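Local coordinates for nisin biosynthesis protein NisC (Lactococcus lactis subsp. lactis, PDB 2G0D), which acts as the nisin cyclase, a zinc-containing lantibiotic cyclase of the LanC family that takes part in nisin biosynthesis, at residues G291-A294 with F300-K303; H206-V211 with I236-K241. All coordinates share one frame; numbering follows the deposited sequence.

Overall arrangement
Both contacts lie in the toroid of helices that makes up the LanC fold, and each closes a helical hairpin. Coming from the N terminus, the chain first meets contact 2. It joins the start of helix 208-221 to the later part of helix 226-242, closing a loop that is itself almost all helix. Contact 1 follows. It brings the end of helix 281-294 against the start of helix 298-314 across a short connection. The two are in series, neither nested nor crossed, with centres about 13 Å apart. They touch through Ile236, which packs on Gly291 and Phe300, and through a salt bridge between Lys303 and Glu240, which ties the two hairpins together.

Contact 1: G291-A294 with F300-K303; sequences GGLA and FVDK
Val301 and Phe300, on the first turn of helix 298-314, press against Gly292 near the end of helix 281-294. The approach is very close: Gly292 CA and Phe300 CA are 4.6 Å apart. Val301 CB points at the other helix and sends its two methyls different ways. CG1 is anti to the backbone N (chi1 174°). CG2 lies beside that nitrogen and does the touching. Val301 CG2 sits 3.5 Å from Gly292 C and 3.7 Å from Leu293 N, so a methyl rests on a peptide unit. Leu293 comes in from the flank. Its CD2 meets Val301 CG2 at 3.8 Å, with the two side chains roughly perpendicular. Phe300 touches first with its CB, 3.5 Å from Gly292 CA. That CA then lies at the edge of the ring, near its plane, with CD2 the closest ring atom. Gly291 C is farther, 4.3 Å from Phe300 CD2. The Phe300 side chain also packs on Gln233 of helix 226-242. Leu293 also packs on Phe405. With no side chain on Gly292, Phe300 CB and Val301 CG2 sit directly against its backbone. No hydrogen bond crosses the contact. Glycine backbone meets apolar side chain, so close van der Waals fit, in a partly buried setting, joins the two helices.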
# COMPACT_ATOMS: atom_id res chain seq x y z
N GLY A 291 15.02 2.34 -0.94
CA GLY A 291 16.17 2.98 -0.25
C GLY A 291 17.45 2.85 -1.04
O GLY A 291 18.17 3.84 -1.27
N GLY A 292 17.73 1.63 -1.50
CA GLY A 292 18.91 1.33 -2.30
C GLY A 292 18.99 2.10 -3.61
O GLY A 292 20.06 2.59 -3.99
N LEU A 293 17.86 2.19 -4.31
CA LEU A 293 17.81 2.97 -5.55
C LEU A 293 17.86 4.47 -5.25
O LEU A 293 18.59 5.19 -5.93
CB LEU A 293 16.60 2.62 -6.43
CG LEU A 293 16.50 1.15 -6.90
CD1 LEU A 293 15.08 0.85 -7.47
CD2 LEU A 293 17.60 0.75 -7.88
N ALA A 294 17.13 4.93 -4.22
CA ALA A 294 17.12 6.36 -3.85
C ALA A 294 18.46 6.89 -3.32
O ALA A 294 18.82 8.04 -3.59
CB ALA A 294 16.02 6.66 -2.84
N PHE A 300 22.06 -2.35 -0.45
CA PHE A 300 20.61 -2.35 -0.15
C PHE A 300 19.79 -2.98 -1.28
O PHE A 300 18.88 -3.75 -1.03
CB PHE A 300 20.06 -0.94 0.09
CG PHE A 300 20.62 -0.24 1.32
CD1 PHE A 300 21.17 -0.95 2.37
CD2 PHE A 300 20.51 1.14 1.43
CE1 PHE A 300 21.67 -0.30 3.51
CE2 PHE A 300 21.00 1.81 2.56
CZ PHE A 300 21.58 1.09 3.61
N VAL A 301 20.10 -2.64 -2.53
CA VAL A 301 19.36 -3.21 -3.64
C VAL A 301 19.57 -4.73 -3.68
O VAL A 301 18.61 -5.49 -3.72
CB VAL A 301 19.72 -2.57 -5.00
CG1 VAL A 301 19.01 -3.30 -6.13
CG2 VAL A 301 19.30 -1.09 -5.03
N ASP A 302 20.84 -5.17 -3.63
CA ASP A 302 21.16 -6.60 -3.60
C ASP A 302 20.50 -7.33 -2.40
O ASP A 302 20.03 -8.46 -2.54
CB ASP A 302 22.70 -6.84 -3.67
CG ASP A 302 23.33 -6.38 -5.01
OD1 ASP A 302 22.57 -6.08 -5.96
OD2 ASP A 302 24.60 -6.32 -5.12
N LYS A 303 20.45 -6.68 -1.23
CA LYS A 303 19.79 -7.28 -0.07
C LYS A 303 18.29 -7.40 -0.33
O LYS A 303 17.71 -8.44 -0.03
CB LYS A 303 20.00 -6.48 1.20
CG LYS A 303 19.56 -7.26 2.44
CD LYS A 303 20.19 -6.74 3.71
CE LYS A 303 19.68 -7.53 4.90
NZ LYS A 303 20.48 -7.34 6.11

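Contact 2: H206-V211 with I236-K241; sequences HGLAGV and IFIYEK
Tyr239 extends its ring from helix 226-242 to the start of helix 208-221, where it meets Leu208 and Ala209. The polar part centres on the phenol oxygen. Ala209 N gives a weak hydrogen bond to Tyr239 OH, 3.1 Å long and well bent, at 122°. It comes from a position oblique to the ring. Ala209 CB makes a close van der Waals approach to the same atom, 3.3 Å from Tyr239 OH. The stronger partner of this hydroxyl is the carbonyl oxygen of Met202, in the loop ahead of the helix. The buried oxygen thus has a partner in that loop as well as the bent contact at the helix start. Gly207 is the N-cap residue, so Ala209 N belongs to the first turn, where amides lack the usual carbonyl acceptors of a preceding turn. The zinc ion is about 13 Å from the Ala209 side chain.

The apolar part has two pieces. Ala209 CB lies 3.8 Å from Tyr239 CZ, at the hydroxyl end of the ring. Leu208 takes the rest. Its CG is anti to the backbone N (chi1 -159°), and its CD2 is the methyl that reaches across. Leu208 CD2 sits 3.9 Å from Tyr239 CE2, oblique to the ring, and 4.0 Å from Ile238 CG2. It therefore touches two neighbouring residues of the same helix. Leu208 and Tyr239 run alongside each other, pointing opposite ways; Ile238 lies roughly perpendicular to Leu208.

Around this buried contact, Ile284, Leu287 and Tyr288 of helix 281-294 pack on Tyr239, and Trp252 meets its ring edge-to-face. Leu208 pairs through its backbone with Asn201 of the short strand 200-201, which joins strand 255-256.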
# COMPACT_ATOMS: atom_id res chain seq x y z
N HIS A 206 1.55 -0.59 8.19
CA HIS A 206 1.22 0.14 9.41
C HIS A 206 2.41 0.68 10.18
O HIS A 206 2.24 1.26 11.27
CB HIS A 206 0.39 -0.76 10.34
CG HIS A 206 -0.89 -1.24 9.74
ND1 HIS A 206 -1.91 -0.39 9.39
CD2 HIS A 206 -1.33 -2.49 9.47
CE1 HIS A 206 -2.93 -1.09 8.92
NE2 HIS A 206 -2.60 -2.37 8.94
N GLY A 207 3.61 0.48 9.65
CA GLY A 207 4.82 0.73 10.42
C GLY A 207 5.91 1.43 9.65
O GLY A 207 5.64 2.18 8.69
N LEU A 208 7.15 1.16 10.07
CA LEU A 208 8.33 1.96 9.74
C LEU A 208 8.78 1.84 8.28
O LEU A 208 9.22 2.82 7.67
CB LEU A 208 9.48 1.60 10.71
CG LEU A 208 10.65 2.57 10.95
CD1 LEU A 208 10.25 3.83 11.76
CD2 LEU A 208 11.83 1.87 11.59
N ALA A 209 8.67 0.64 7.73
CA ALA A 209 9.05 0.38 6.34
C ALA A 209 8.25 1.25 5.39
O ALA A 209 8.79 1.71 4.38
CB ALA A 209 8.83 -1.09 5.99
N GLY A 210 6.97 1.44 5.71
CA GLY A 210 6.05 2.20 4.87
C GLY A 210 6.41 3.66 4.83
O GLY A 210 6.38 4.27 3.76
N VAL A 211 6.78 4.23 5.99
CA VAL A 211 7.32 5.59 6.03
C VAL A 211 8.58 5.68 5.22
O VAL A 211 8.72 6.57 4.42
CB VAL A 211 7.61 6.10 7.46
N ILE A 236 16.34 2.52 7.66
CA ILE A 236 17.02 1.36 7.13
C ILE A 236 18.01 0.81 8.16
O ILE A 236 18.07 -0.40 8.37
CB ILE A 236 17.70 1.64 5.77
CG1 ILE A 236 16.65 1.95 4.70
CG2 ILE A 236 18.52 0.42 5.31
CD1 ILE A 236 17.20 2.73 3.52
N PHE A 237 18.75 1.71 8.82
CA PHE A 237 19.67 1.33 9.91
C PHE A 237 18.94 0.53 11.01
O PHE A 237 19.51 -0.43 11.56
CB PHE A 237 20.33 2.60 10.49
CG PHE A 237 21.29 2.34 11.63
CD1 PHE A 237 22.66 2.34 11.41
CD2 PHE A 237 20.82 2.17 12.93
CE1 PHE A 237 23.57 2.15 12.48
CE2 PHE A 237 21.72 1.96 14.01
CZ PHE A 237 23.09 1.95 13.77
N ILE A 238 17.69 0.89 11.30
CA ILE A 238 16.88 0.17 12.29
C ILE A 238 16.49 -1.22 11.78
O ILE A 238 16.48 -2.18 12.55
CB ILE A 238 15.63 0.97 12.77
CG1 ILE A 238 16.06 2.22 13.56
CG2 ILE A 238 14.73 0.09 13.64
CD1 ILE A 238 14.94 3.21 13.79
N TYR A 239 16.17 -1.33 10.49
CA TYR A 239 15.95 -2.66 9.90
C TYR A 239 17.20 -3.52 9.97
O TYR A 239 17.13 -4.69 10.36
CB TYR A 239 15.33 -2.57 8.49
CG TYR A 239 13.84 -2.41 8.60
CD1 TYR A 239 12.99 -3.53 8.70
CD2 TYR A 239 13.27 -1.14 8.70
CE1 TYR A 239 11.61 -3.38 8.86
CE2 TYR A 239 11.90 -0.97 8.85
CZ TYR A 239 11.08 -2.09 8.93
OH TYR A 239 9.74 -1.89 9.08
N GLU A 240 18.35 -2.93 9.62
CA GLU A 240 19.61 -3.65 9.64
C GLU A 240 19.95 -4.13 11.05
O GLU A 240 20.48 -5.23 11.22
CB GLU A 240 20.77 -2.78 9.08
CG GLU A 240 20.80 -2.63 7.55
CD GLU A 240 21.05 -3.96 6.83
OE1 GLU A 240 22.22 -4.28 6.51
OE2 GLU A 240 20.06 -4.70 6.59
N LYS A 241 19.64 -3.30 12.05
CA LYS A 241 20.02 -3.62 13.43
C LYS A 241 19.17 -4.75 13.99
O LYS A 241 19.70 -5.67 14.63
CB LYS A 241 19.95 -2.40 14.35
CG LYS A 241 20.95 -2.45 15.54
CD LYS A 241 22.35 -1.95 15.09
CE LYS A 241 23.32 -1.77 16.25
NZ LYS A 241 23.85 -3.07 16.78